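Local coordinates for protein FACT-Spt16 (Cicer arietinum, PDB 5CE6) that is a subunit of the FACT histone chaperone complex and, through its N-terminal domain, probably takes part in binding histones H3-H4, at residues A196-E201 with G401-V406; I203-R208 with K307-N312; Y211-V216 with C300-R305; V247-A252 with N262-Y267; Q396-G401 with I433-D438. All blocks are in the same frame, centred on the assembly; numbering follows the deposited sequence.

Contact 1 (A196-E201 with G401-V406)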
# COMPACT_ATOMS: atom_id res chain seq x y z
N ALA A 196 0.59 4.98 -10.57
CA ALA A 196 0.92 3.60 -10.95
C ALA A 196 2.36 3.35 -11.38
O ALA A 196 2.98 2.36 -10.97
CB ALA A 196 -0.04 3.10 -12.04
N ALA A 197 2.90 4.22 -12.22
CA ALA A 197 4.27 4.07 -12.68
C ALA A 197 5.21 5.00 -11.91
O ALA A 197 5.09 6.23 -11.99
CB ALA A 197 4.37 4.33 -14.18
N LYS A 198 6.14 4.41 -11.17
CA LYS A 198 7.04 5.18 -10.32
C LYS A 198 8.23 5.75 -11.10
O LYS A 198 8.72 5.14 -12.06
CB LYS A 198 7.58 4.30 -9.19
CG LYS A 198 6.68 4.20 -7.95
CD LYS A 198 5.45 3.38 -8.21
CE LYS A 198 4.53 3.35 -6.98
NZ LYS A 198 3.18 2.93 -7.41
N SER A 199 8.69 6.92 -10.67
CA SER A 199 9.92 7.51 -11.19
C SER A 199 11.11 6.74 -10.63
O SER A 199 10.96 5.97 -9.70
CB SER A 199 10.03 8.96 -10.77
OG SER A 199 10.35 9.07 -9.39
N ASN A 200 12.29 6.96 -11.20
CA ASN A 200 13.49 6.31 -10.68
C ASN A 200 13.75 6.64 -9.20
O ASN A 200 14.19 5.79 -8.43
CB ASN A 200 14.71 6.67 -11.53
CG ASN A 200 14.75 5.91 -12.84
OD1 ASN A 200 14.28 4.78 -12.92
ND2 ASN A 200 15.32 6.53 -13.87
N GLU A 201 13.48 7.88 -8.80
CA GLU A 201 13.66 8.28 -7.41
C GLU A 201 12.74 7.46 -6.51
O GLU A 201 13.16 6.95 -5.47
CB GLU A 201 13.39 9.78 -7.24
CG GLU A 201 13.43 10.25 -5.79
CD GLU A 201 13.14 11.74 -5.66
OE1 GLU A 201 12.88 12.38 -6.69
OE2 GLU A 201 13.18 12.26 -4.53
N GLY A 401 7.81 0.45 -14.49
CA GLY A 401 7.72 1.39 -13.39
C GLY A 401 6.67 1.06 -12.36
O GLY A 401 6.65 1.65 -11.28
N MET A 402 5.79 0.10 -12.66
CA MET A 402 4.82 -0.34 -11.66
C MET A 402 5.55 -1.15 -10.60
O MET A 402 6.60 -1.76 -10.87
CB MET A 402 3.73 -1.20 -12.29
CG MET A 402 2.74 -0.43 -13.13
SD MET A 402 1.49 -1.55 -13.80
CE MET A 402 0.37 -0.35 -14.53
N VAL A 403 4.99 -1.16 -9.39
CA VAL A 403 5.59 -1.85 -8.27
C VAL A 403 4.48 -2.65 -7.62
O VAL A 403 3.39 -2.13 -7.38
CB VAL A 403 6.18 -0.87 -7.26
CG1 VAL A 403 6.80 -1.63 -6.10
CG2 VAL A 403 7.22 0.00 -7.93
N PHE A 404 4.75 -3.93 -7.34
CA PHE A 404 3.71 -4.80 -6.79
C PHE A 404 4.11 -5.47 -5.48
O PHE A 404 5.26 -5.89 -5.30
CB PHE A 404 3.33 -5.91 -7.80
CG PHE A 404 2.60 -5.41 -9.01
CD1 PHE A 404 1.24 -5.16 -8.96
CD2 PHE A 404 3.29 -5.17 -10.20
CE1 PHE A 404 0.57 -4.68 -10.08
CE2 PHE A 404 2.62 -4.70 -11.32
CZ PHE A 404 1.26 -4.46 -11.26
N ASN A 405 3.14 -5.55 -4.56
CA ASN A 405 3.19 -6.46 -3.43
C ASN A 405 2.50 -7.72 -3.91
O ASN A 405 1.27 -7.76 -3.98
CB ASN A 405 2.43 -5.83 -2.23
CG ASN A 405 2.25 -6.80 -1.05
OD1 ASN A 405 2.99 -7.77 -0.91
ND2 ASN A 405 1.27 -6.51 -0.20
N VAL A 406 3.29 -8.71 -4.34
CA VAL A 406 2.76 -9.97 -4.82
C VAL A 406 2.61 -10.87 -3.61
O VAL A 406 3.59 -11.41 -3.09
CB VAL A 406 3.68 -10.63 -5.86
CG1 VAL A 406 3.11 -11.96 -6.33
CG2 VAL A 406 3.88 -9.69 -7.05
O HOH W 1 2.52 0.52 -8.92
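K198 lies across V403 in the pita-bread (M24 aminopeptidase-like) lobe, where the linker leading into helix 200-230 passes the start of strand 403-414. The two side chains cross at about a right angle: CD of K198 meets the CG2 methyl of V403 at 3.8 Å. The lysine chain can do this because it bends at its second torsion (chi2 72°), which folds its methylenes over the G401 carbonyl, with CB 3.5 Å from G401 O. That same carbonyl oxygen takes the backbone N-H of K198 at 2.8 Å in a nearly straight bond (171°), the donor standing well above the carbonyl plane. G401 has little choice of residue type: with a positive phi of 95°, a CB would jam against the carbonyl before it and crowd A197 CB and K198 O.

On the other flank M402 runs past A196. With CG set beside the methionine's backbone N, anti to its carbonyl carbon, CG lies 3.5 Å from A196 O, and the extended chain beyond it brings CE up to the A196 methyl at 4.3 Å, a light apolar touch. The CA-H of M402 also points at A196 O, with 3.3 Å between M402 CA and that oxygen.

The lysine's charged end turns back into the protein, where its salt-bridge partner is E385 and F195 O is a further acceptor; this probably keeps the buried ammonium charged. A water ties the two segments together as well: it probably donates to A196 O and accepts from K198 NZ and from the backbone N of V403, which lies 3.0 Å from the water oxygen.

Contact 2 (I203-R208 with K307-N312); sequences ITYIKR and KSYCSN
Helix 200-230 packs against the turn and first residues of strand 309-319, in the M24-like pita-bread lobe, and Y205 and I206 are the helix residues that carry the contact. Y205 is held from two directions. K307 lays its chain over one face of the ring, with CD 3.8 Å from the ring centroid and only 14° off the normal, a CH-pi contact; CE follows beyond it and meets CZ of Y205 at 3.4 Å. The bend at the lysine's third torsion (65°) is what brings CE over CZ. At the ring edge stands Y309, whose CE1 lies in the plane of the Y205 ring. The two aromatic planes are inclined at 49°, their centroids 6.0 Å apart. The hydroxyls have partners of their own on the same helix: E201 for Y205 and E202 for Y309.

A leucine in place of Y205 would probably leave the methylenes of K307 without a flat surface to lie on and the E201 carboxylate without its phenol partner.

Deeper in, I206 takes over. Its CG1 sits against CB of Y309, while the CG2 branch turns toward the strand backbone. The carbonyl oxygen it meets there, C310 O, is buried by the contact and has no hydrogen-bond partner in the model; I206 CG2 approaches it to 3.9 Å.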
# COMPACT_ATOMS: atom_id res chain seq x y z
N ILE A 203 11.35 4.57 -7.12
CA ILE A 203 11.77 3.17 -7.11
C ILE A 203 12.93 2.97 -6.14
O ILE A 203 13.01 1.95 -5.46
CB ILE A 203 12.12 2.70 -8.52
CG1 ILE A 203 10.83 2.48 -9.32
CG2 ILE A 203 12.94 1.41 -8.50
CD1 ILE A 203 11.06 2.40 -10.82
N THR A 204 13.81 3.96 -6.06
CA THR A 204 14.92 3.87 -5.11
C THR A 204 14.41 3.81 -3.67
O THR A 204 14.87 2.98 -2.89
CB THR A 204 15.88 5.04 -5.28
OG1 THR A 204 16.57 4.87 -6.53
CG2 THR A 204 16.90 5.07 -4.14
N TYR A 205 13.45 4.67 -3.32
CA TYR A 205 12.88 4.65 -1.97
C TYR A 205 12.20 3.33 -1.65
O TYR A 205 12.32 2.82 -0.53
CB TYR A 205 11.93 5.84 -1.76
CG TYR A 205 12.61 7.18 -1.98
CD1 TYR A 205 13.99 7.32 -1.84
CD2 TYR A 205 11.87 8.30 -2.32
CE1 TYR A 205 14.62 8.54 -2.04
CE2 TYR A 205 12.50 9.54 -2.53
CZ TYR A 205 13.87 9.64 -2.38
OH TYR A 205 14.51 10.84 -2.60
N ILE A 206 11.48 2.76 -2.62
CA ILE A 206 10.85 1.45 -2.42
C ILE A 206 11.90 0.36 -2.22
O ILE A 206 11.74 -0.52 -1.36
CB ILE A 206 9.91 1.11 -3.60
CG1 ILE A 206 8.74 2.11 -3.64
CG2 ILE A 206 9.40 -0.34 -3.51
CD1 ILE A 206 7.85 2.03 -4.88
N LYS A 207 12.97 0.39 -3.00
CA LYS A 207 14.05 -0.58 -2.82
C LYS A 207 14.70 -0.44 -1.45
O LYS A 207 15.02 -1.44 -0.82
CB LYS A 207 15.11 -0.43 -3.91
CG LYS A 207 14.64 -0.83 -5.29
CD LYS A 207 15.76 -0.58 -6.30
CE LYS A 207 15.49 -1.24 -7.64
NZ LYS A 207 16.62 -1.01 -8.59
N ARG A 208 14.92 0.81 -1.00
CA ARG A 208 15.47 1.04 0.34
C ARG A 208 14.53 0.43 1.39
O ARG A 208 14.98 -0.27 2.28
CB ARG A 208 15.65 2.54 0.63
CG ARG A 208 16.60 3.26 -0.35
CD ARG A 208 18.07 2.92 -0.11
NE ARG A 208 18.95 3.58 -1.08
CZ ARG A 208 19.49 2.96 -2.13
NH1 ARG A 208 19.25 1.68 -2.34
NH2 ARG A 208 20.27 3.64 -2.98
N LYS A 307 10.71 7.05 3.49
CA LYS A 307 10.29 8.32 2.91
C LYS A 307 8.88 8.24 2.34
O LYS A 307 8.59 8.77 1.26
CB LYS A 307 11.30 8.83 1.87
CG LYS A 307 12.67 9.15 2.47
CD LYS A 307 13.68 9.58 1.41
CE LYS A 307 13.28 10.89 0.76
NZ LYS A 307 13.28 12.01 1.75
N SER A 308 8.00 7.57 3.09
CA SER A 308 6.59 7.35 2.76
C SER A 308 6.30 6.24 1.76
O SER A 308 5.14 5.96 1.50
CB SER A 308 5.86 8.64 2.34
OG SER A 308 5.91 9.60 3.38
N TYR A 309 7.34 5.60 1.22
CA TYR A 309 7.15 4.52 0.24
C TYR A 309 7.16 3.16 0.91
O TYR A 309 8.10 2.82 1.62
CB TYR A 309 8.19 4.60 -0.89
CG TYR A 309 7.87 5.75 -1.80
CD1 TYR A 309 8.28 7.04 -1.47
CD2 TYR A 309 7.08 5.57 -2.93
CE1 TYR A 309 7.95 8.12 -2.26
CE2 TYR A 309 6.74 6.66 -3.73
CZ TYR A 309 7.17 7.92 -3.39
OH TYR A 309 6.83 9.00 -4.18
N CYS A 310 6.10 2.40 0.67
CA CYS A 310 5.87 1.13 1.36
C CYS A 310 6.56 -0.03 0.66
O CYS A 310 6.92 0.03 -0.52
CB CYS A 310 4.37 0.81 1.42
SG CYS A 310 3.38 2.00 2.36
N SER A 311 6.71 -1.12 1.41
CA SER A 311 7.22 -2.38 0.89
C SER A 311 6.59 -3.47 1.73
O SER A 311 5.99 -3.18 2.77
CB SER A 311 8.75 -2.45 0.99
OG SER A 311 9.18 -2.40 2.34
N ASN A 312 6.72 -4.71 1.29
CA ASN A 312 6.09 -5.79 2.03
C ASN A 312 6.81 -7.11 1.82
O ASN A 312 7.36 -7.35 0.74
CB ASN A 312 4.65 -5.98 1.57
CG ASN A 312 3.88 -6.89 2.50
OD1 ASN A 312 3.85 -6.65 3.71
ND2 ASN A 312 3.30 -7.94 1.96

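Contact 3 (Y211-V216 with C300-R305). With ACT (acetate ion), chain B.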
# COMPACT_ATOMS: atom_id res chain seq x y z
N TYR A 211 14.65 -3.38 1.16
CA TYR A 211 15.90 -3.89 1.73
C TYR A 211 15.78 -4.03 3.24
O TYR A 211 16.16 -5.05 3.82
CB TYR A 211 17.08 -2.99 1.37
CG TYR A 211 18.42 -3.59 1.73
CD1 TYR A 211 19.07 -4.47 0.87
CD2 TYR A 211 19.03 -3.31 2.95
CE1 TYR A 211 20.29 -5.04 1.19
CE2 TYR A 211 20.25 -3.87 3.29
CZ TYR A 211 20.87 -4.74 2.41
OH TYR A 211 22.09 -5.30 2.73
N LEU A 212 15.26 -2.99 3.90
CA LEU A 212 15.05 -3.03 5.34
C LEU A 212 14.05 -4.12 5.71
O LEU A 212 14.28 -4.90 6.64
CB LEU A 212 14.57 -1.68 5.85
CG LEU A 212 14.14 -1.62 7.32
CD1 LEU A 212 15.28 -2.05 8.21
CD2 LEU A 212 13.70 -0.21 7.67
N THR A 213 12.93 -4.15 4.99
CA THR A 213 11.90 -5.17 5.20
C THR A 213 12.49 -6.58 5.15
O THR A 213 12.26 -7.41 6.04
CB THR A 213 10.80 -5.03 4.15
OG1 THR A 213 10.10 -3.79 4.36
CG2 THR A 213 9.80 -6.18 4.22
N GLY A 214 13.26 -6.84 4.11
CA GLY A 214 13.89 -8.14 3.95
C GLY A 214 14.92 -8.42 5.02
O GLY A 214 15.03 -9.55 5.52
N SER A 215 15.69 -7.39 5.38
CA SER A 215 16.72 -7.52 6.40
C SER A 215 16.11 -7.86 7.75
O SER A 215 16.67 -8.66 8.51
CB SER A 215 17.54 -6.23 6.52
OG SER A 215 18.10 -5.87 5.28
N VAL A 216 14.99 -7.23 8.05
CA VAL A 216 14.26 -7.50 9.28
C VAL A 216 13.77 -8.95 9.32
O VAL A 216 13.91 -9.64 10.33
CB VAL A 216 13.10 -6.51 9.48
CG1 VAL A 216 12.16 -6.96 10.58
CG2 VAL A 216 13.65 -5.12 9.77
N CYS A 300 4.38 -14.98 9.06
CA CYS A 300 4.87 -13.65 9.41
C CYS A 300 4.82 -12.73 8.21
O CYS A 300 5.37 -13.03 7.16
CB CYS A 300 6.30 -13.67 9.96
SG CYS A 300 6.96 -11.98 10.24
N ALA A 301 4.17 -11.58 8.39
CA ALA A 301 4.17 -10.55 7.35
C ALA A 301 4.68 -9.25 7.97
O ALA A 301 4.21 -8.84 9.02
CB ALA A 301 2.77 -10.35 6.78
N VAL A 302 5.65 -8.63 7.31
CA VAL A 302 6.19 -7.37 7.83
C VAL A 302 6.43 -6.40 6.69
O VAL A 302 6.79 -6.80 5.58
CB VAL A 302 7.48 -7.63 8.65
CG1 VAL A 302 8.50 -8.35 7.83
CG2 VAL A 302 8.06 -6.34 9.16
N GLY A 303 6.23 -5.12 6.93
CA GLY A 303 6.55 -4.15 5.90
C GLY A 303 7.09 -2.87 6.50
O GLY A 303 6.51 -2.32 7.44
N ALA A 304 8.22 -2.41 5.95
CA ALA A 304 8.81 -1.13 6.34
C ALA A 304 8.50 -0.08 5.28
O ALA A 304 8.29 -0.40 4.10
CB ALA A 304 10.32 -1.26 6.51
N ARG A 305 8.49 1.17 5.72
CA ARG A 305 8.17 2.29 4.85
C ARG A 305 9.37 3.24 4.87
O ARG A 305 9.96 3.49 5.92
CB ARG A 305 6.92 3.00 5.39
CG ARG A 305 6.12 3.78 4.35
CD ARG A 305 4.87 4.39 4.99
NE ARG A 305 4.07 5.13 4.02
CZ ARG A 305 3.01 5.88 4.33
NH1 ARG A 305 2.63 5.99 5.60
NH2 ARG A 305 2.34 6.51 3.38
C ACT B . -1.13 7.55 3.55
O ACT B . -2.24 7.66 4.10
OXT ACT B . -0.13 7.54 4.32
CH3 ACT B . -1.00 7.44 2.06
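T213 on helix 200-230 holds the backbone at A304, and this is the tight part of the contact. Its OG1 accepts the A304 N-H at 2.8 Å and 157°, and the same oxygen lies 3.3 Å from A304 CB. With chi1 at -67° the hydroxyl sits beside the threonine's own backbone N and faces A304, while the methyl swings to the other side and rests on V302 O, 3.4 Å from T213 CG2. OG1 is also hydrogen-bonded to S311 OG and to A209 O, a small polar cluster within a buried interface. A valine here would probably leave the A304 N-H without its acceptor and S311 without one of its partners.

Beside this bond CD2 of L212 packs on the A304 methyl at 3.7 Å. One helical turn on from L212 the packing slackens: V216 CG1 only approaches V302 CG2, at 4.4 Å. R305 leaves its strand on the side away from the helix and runs extended to a partly exposed place; NE bonds S308 O, and NH2 binds OXT of an acetate, probably from the crystallisation liquor, at 2.8 Å. L68 N also holds this acetate, and the bond from NH1 is weak.

Strand 296-306 is held between several elements: helix 200-230 meets V302 and A304, I248 and T244 of helix 237-249 also touch V302, I248 reaches A304 too, and strands 263-265 and 309-319 pair with it antiparallel.

Contact 4 (V247-A252 with N262-Y267)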
# COMPACT_ATOMS: atom_id res chain seq x y z
N VAL A 247 12.73 -3.13 15.75
CA VAL A 247 13.86 -3.35 14.84
C VAL A 247 13.69 -2.54 13.55
O VAL A 247 14.66 -2.01 13.01
CB VAL A 247 14.03 -4.85 14.54
CG1 VAL A 247 15.10 -5.05 13.51
CG2 VAL A 247 14.38 -5.61 15.81
N ILE A 248 12.46 -2.46 13.05
CA ILE A 248 12.18 -1.64 11.87
C ILE A 248 12.53 -0.18 12.13
O ILE A 248 13.22 0.45 11.33
CB ILE A 248 10.71 -1.76 11.43
CG1 ILE A 248 10.41 -3.18 10.96
CG2 ILE A 248 10.40 -0.78 10.31
CD1 ILE A 248 8.93 -3.43 10.79
N LEU A 249 12.06 0.34 13.27
CA LEU A 249 12.24 1.75 13.62
C LEU A 249 13.66 2.10 14.07
O LEU A 249 14.04 3.27 14.10
CB LEU A 249 11.21 2.17 14.68
CG LEU A 249 9.75 2.02 14.23
CD1 LEU A 249 8.80 2.42 15.33
CD2 LEU A 249 9.47 2.83 12.98
N ASP A 250 14.43 1.08 14.42
CA ASP A 250 15.86 1.27 14.63
C ASP A 250 16.62 0.27 13.77
O ASP A 250 17.22 -0.67 14.29
CB ASP A 250 16.24 1.11 16.10
CG ASP A 250 17.69 1.47 16.36
OD1 ASP A 250 18.28 2.17 15.52
OD2 ASP A 250 18.22 1.04 17.40
N PRO A 251 16.61 0.48 12.44
CA PRO A 251 17.18 -0.45 11.46
C PRO A 251 18.64 -0.78 11.75
O PRO A 251 19.17 -1.76 11.23
CB PRO A 251 17.04 0.30 10.14
CG PRO A 251 16.88 1.72 10.51
CD PRO A 251 16.13 1.71 11.80
N ALA A 252 19.28 0.05 12.57
CA ALA A 252 20.60 -0.24 13.12
C ALA A 252 20.62 -1.61 13.80
O ALA A 252 21.59 -2.36 13.68
CB ALA A 252 20.99 0.82 14.10
N ASN A 262 13.67 8.58 8.38
CA ASN A 262 12.89 8.38 7.18
C ASN A 262 12.09 7.08 7.22
O ASN A 262 11.31 6.81 6.31
CB ASN A 262 13.80 8.36 5.94
CG ASN A 262 14.39 9.73 5.63
OD1 ASN A 262 13.78 10.76 5.90
ND2 ASN A 262 15.59 9.73 5.05
N VAL A 263 12.27 6.30 8.28
CA VAL A 263 11.68 4.96 8.36
C VAL A 263 10.42 4.90 9.23
O VAL A 263 10.38 5.47 10.33
CB VAL A 263 12.70 3.94 8.93
CG1 VAL A 263 12.05 2.57 9.11
CG2 VAL A 263 13.91 3.85 8.04
N ASP A 264 9.38 4.24 8.73
CA ASP A 264 8.21 3.93 9.53
C ASP A 264 7.76 2.49 9.24
O ASP A 264 8.31 1.83 8.36
CB ASP A 264 7.07 4.91 9.25
CG ASP A 264 6.03 4.92 10.36
OD1 ASP A 264 6.23 4.25 11.40
OD2 ASP A 264 5.00 5.62 10.21
N ILE A 265 6.78 2.01 9.99
CA ILE A 265 6.22 0.69 9.71
C ILE A 265 4.99 0.86 8.84
O ILE A 265 4.23 1.82 9.00
CB ILE A 265 5.85 -0.08 11.01
CG1 ILE A 265 4.72 0.62 11.76
CG2 ILE A 265 7.07 -0.24 11.91
CD1 ILE A 265 4.13 -0.19 12.91
N CYS A 266 4.77 -0.05 7.89
CA CYS A 266 3.60 0.06 7.02
C CYS A 266 2.34 -0.34 7.74
O CYS A 266 1.25 0.18 7.45
CB CYS A 266 3.75 -0.83 5.79
SG CYS A 266 5.11 -0.34 4.75
N TYR A 267 2.48 -1.29 8.65
CA TYR A 267 1.37 -1.82 9.43
C TYR A 267 1.99 -2.59 10.58
O TYR A 267 3.18 -2.93 10.51
CB TYR A 267 0.48 -2.72 8.58
CG TYR A 267 1.20 -3.90 7.94
CD1 TYR A 267 1.36 -5.09 8.63
CD2 TYR A 267 1.75 -3.80 6.68
CE1 TYR A 267 2.02 -6.17 8.05
CE2 TYR A 267 2.42 -4.85 6.10
CZ TYR A 267 2.55 -6.03 6.79
OH TYR A 267 3.21 -7.09 6.20
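I248 and I265 carry the apolar part of this contact, between the end of helix 237-249 and the short strand 263-265 of the M24-like lobe. Their side chains cross at about a right angle, and CG2 of I248 meets CG2 of I265 at 3.7 Å. CD1 of I248 also touches that same methyl, so the I265 branch lies against both arms of the helix residue. I265 can offer it because its chi1 of 65° turns CG1 into the space between N and C and leaves CG2 beside the backbone N. L249 joins from the exposed side: its CD2 tip lies over the strand, 4.0 Å from I265 CG2 and 3.8 Å from D264 CA. On the other flank P251 CG approaches V263 CG2, a looser touch.

Carbon-to-oxygen contacts make up a second group. V263 pushes its CG1 methyl to 3.3 Å from I248 O, near the helix end, and that methyl also packs on I248 CG2. In the reverse direction I248 CG2 rests near D264 O, and L249 CD2 near V263 O.

Polar bonding stays within the strand, where D264 OD1 takes the I265 N-H in a weak bond of 2.7 Å.

No hydrogen bond joins helix end and strand, whose backbone pairs instead with strand 296-306. Cohesion here therefore rests on branched side chains fitting one another, with V263 also covered by L212 and I248 by V302 and A304.

Contact 5 (Q396-G401 with I433-D438)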
# COMPACT_ATOMS: atom_id res chain seq x y z
N GLN A 396 -6.13 -4.71 -16.42
CA GLN A 396 -5.16 -3.63 -16.52
C GLN A 396 -3.85 -4.20 -17.05
O GLN A 396 -3.49 -5.33 -16.71
CB GLN A 396 -4.93 -2.99 -15.16
CG GLN A 396 -4.06 -1.75 -15.17
CD GLN A 396 -4.77 -0.54 -15.75
OE1 GLN A 396 -5.20 0.34 -15.01
NE2 GLN A 396 -4.90 -0.50 -17.07
N ILE A 397 -3.14 -3.43 -17.87
CA ILE A 397 -1.90 -3.89 -18.48
C ILE A 397 -0.68 -3.46 -17.67
O ILE A 397 -0.56 -2.30 -17.27
CB ILE A 397 -1.77 -3.34 -19.91
CG1 ILE A 397 -2.91 -3.88 -20.78
CG2 ILE A 397 -0.43 -3.72 -20.51
CD1 ILE A 397 -2.80 -5.35 -21.06
N VAL A 398 0.23 -4.40 -17.41
CA VAL A 398 1.45 -4.12 -16.67
C VAL A 398 2.29 -3.13 -17.47
O VAL A 398 2.44 -3.28 -18.69
CB VAL A 398 2.26 -5.41 -16.43
CG1 VAL A 398 3.60 -5.10 -15.77
CG2 VAL A 398 1.46 -6.38 -15.57
N LYS A 399 2.81 -2.12 -16.79
CA LYS A 399 3.68 -1.13 -17.41
C LYS A 399 4.99 -1.02 -16.63
O LYS A 399 5.03 -1.21 -15.41
CB LYS A 399 3.00 0.25 -17.43
CG LYS A 399 1.73 0.33 -18.26
CD LYS A 399 1.97 -0.07 -19.71
CE LYS A 399 0.69 0.01 -20.54
NZ LYS A 399 0.89 -0.40 -21.97
N GLU A 400 6.07 -0.72 -17.35
CA GLU A 400 7.35 -0.37 -16.74
C GLU A 400 7.16 0.67 -15.64
O GLU A 400 6.43 1.65 -15.81
CB GLU A 400 8.28 0.17 -17.82
CG GLU A 400 9.59 0.74 -17.32
CD GLU A 400 10.46 1.26 -18.46
OE1 GLU A 400 10.11 1.01 -19.64
OE2 GLU A 400 11.48 1.91 -18.17
N GLY A 401 7.81 0.45 -14.49
CA GLY A 401 7.72 1.39 -13.39
C GLY A 401 6.67 1.06 -12.36
O GLY A 401 6.65 1.65 -11.28
N ILE A 433 7.98 -6.43 -5.77
CA ILE A 433 8.69 -6.55 -7.05
C ILE A 433 8.60 -5.25 -7.83
O ILE A 433 7.61 -4.52 -7.73
CB ILE A 433 8.18 -7.73 -7.89
CG1 ILE A 433 6.82 -7.42 -8.50
CG2 ILE A 433 8.14 -9.04 -7.07
CD1 ILE A 433 6.40 -8.47 -9.51
N ILE A 434 9.65 -4.96 -8.61
CA ILE A 434 9.69 -3.74 -9.41
C ILE A 434 9.67 -4.14 -10.87
O ILE A 434 10.44 -5.00 -11.28
CB ILE A 434 10.99 -2.95 -9.16
CG1 ILE A 434 11.23 -2.76 -7.67
CG2 ILE A 434 10.95 -1.60 -9.90
CD1 ILE A 434 10.43 -1.68 -7.06
N ILE A 435 8.77 -3.55 -11.65
CA ILE A 435 8.70 -3.89 -13.07
C ILE A 435 9.61 -2.96 -13.84
O ILE A 435 9.30 -1.79 -14.00
CB ILE A 435 7.28 -3.76 -13.66
CG1 ILE A 435 6.26 -4.52 -12.81
CG2 ILE A 435 7.28 -4.22 -15.13
CD1 ILE A 435 6.60 -5.99 -12.56
N ASN A 436 10.72 -3.49 -14.32
CA ASN A 436 11.54 -2.70 -15.23
C ASN A 436 11.28 -3.15 -16.66
O ASN A 436 10.62 -4.17 -16.88
CB ASN A 436 13.03 -2.82 -14.87
CG ASN A 436 13.33 -2.33 -13.46
OD1 ASN A 436 13.01 -1.20 -13.10
ND2 ASN A 436 13.92 -3.20 -12.65
N LYS A 437 11.78 -2.40 -17.63
CA LYS A 437 11.53 -2.70 -19.03
C LYS A 437 12.04 -4.08 -19.42
O LYS A 437 11.37 -4.83 -20.14
CB LYS A 437 12.18 -1.63 -19.92
CG LYS A 437 12.04 -1.88 -21.40
CD LYS A 437 11.98 -0.57 -22.16
CE LYS A 437 13.00 -0.54 -23.27
NZ LYS A 437 12.95 -1.81 -24.05
N ASP A 438 13.22 -4.43 -18.91
CA ASP A 438 13.93 -5.62 -19.34
C ASP A 438 13.93 -6.77 -18.34
O ASP A 438 14.29 -7.90 -18.68
CB ASP A 438 15.37 -5.24 -19.67
CG ASP A 438 16.04 -4.48 -18.55
OD1 ASP A 438 15.34 -3.76 -17.80
OD2 ASP A 438 17.28 -4.61 -18.40
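E400 crosses K437 obliquely on the surface, in the turn leading to strand 403-414, and its side chain can be followed outward. CB leaves the backbone and chi1 of 172° sends CG toward the far segment, where it lies 3.8 Å from K437 N. The chain then runs straight on. CD comes to 3.7 Å from K437 CB, and OE1, the closer of the carboxylate oxygens, touches that same CB at 3.4 Å and K437 CD at 3.5 Å. OE2 stands further back. The lysine's bent chain leads its ammonium away, so OE1 and NZ remain 6.0 Å apart and no salt bridge forms.

Beneath this, the backbone does the joining. G401 N-H donates to I435 O at 2.7 Å and 173°, almost in line with the C=O bond, and the next link, M402 to I435, continues the pairing of the antiparallel sheet. On the buried side V398 and I435 cross at about a right angle, CG1 of V398 against CG2 of I435 at 3.8 Å.

The contact thus holds by one straight backbone bond and an apolar pair, while the opposite charges above it probably add only a weak, long-range attraction.

Contacts 1, 2 and 3 are buried: contact 1 holds the residues leading into helix 200-230 against the start of strand 403-414, and contacts 2 and 3 hold the helix itself against strands 309-319 and 296-306. Contacts 4 and 5 are partly exposed and about 27 Å apart, centre to centre. Contacts 1 and 5 share G401, bonded to K198 and I435, while N405 and N312 connect contacts 1 and 2. S311 and T213 join contacts 2 and 3. Chemistry follows place: buried polar atoms are bonded in contacts 1 and 3, aromatic and lysine packing marks contact 2, branched aliphatic side chains mark contact 4, and contact 5 pairs a backbone bond with loosely placed charges.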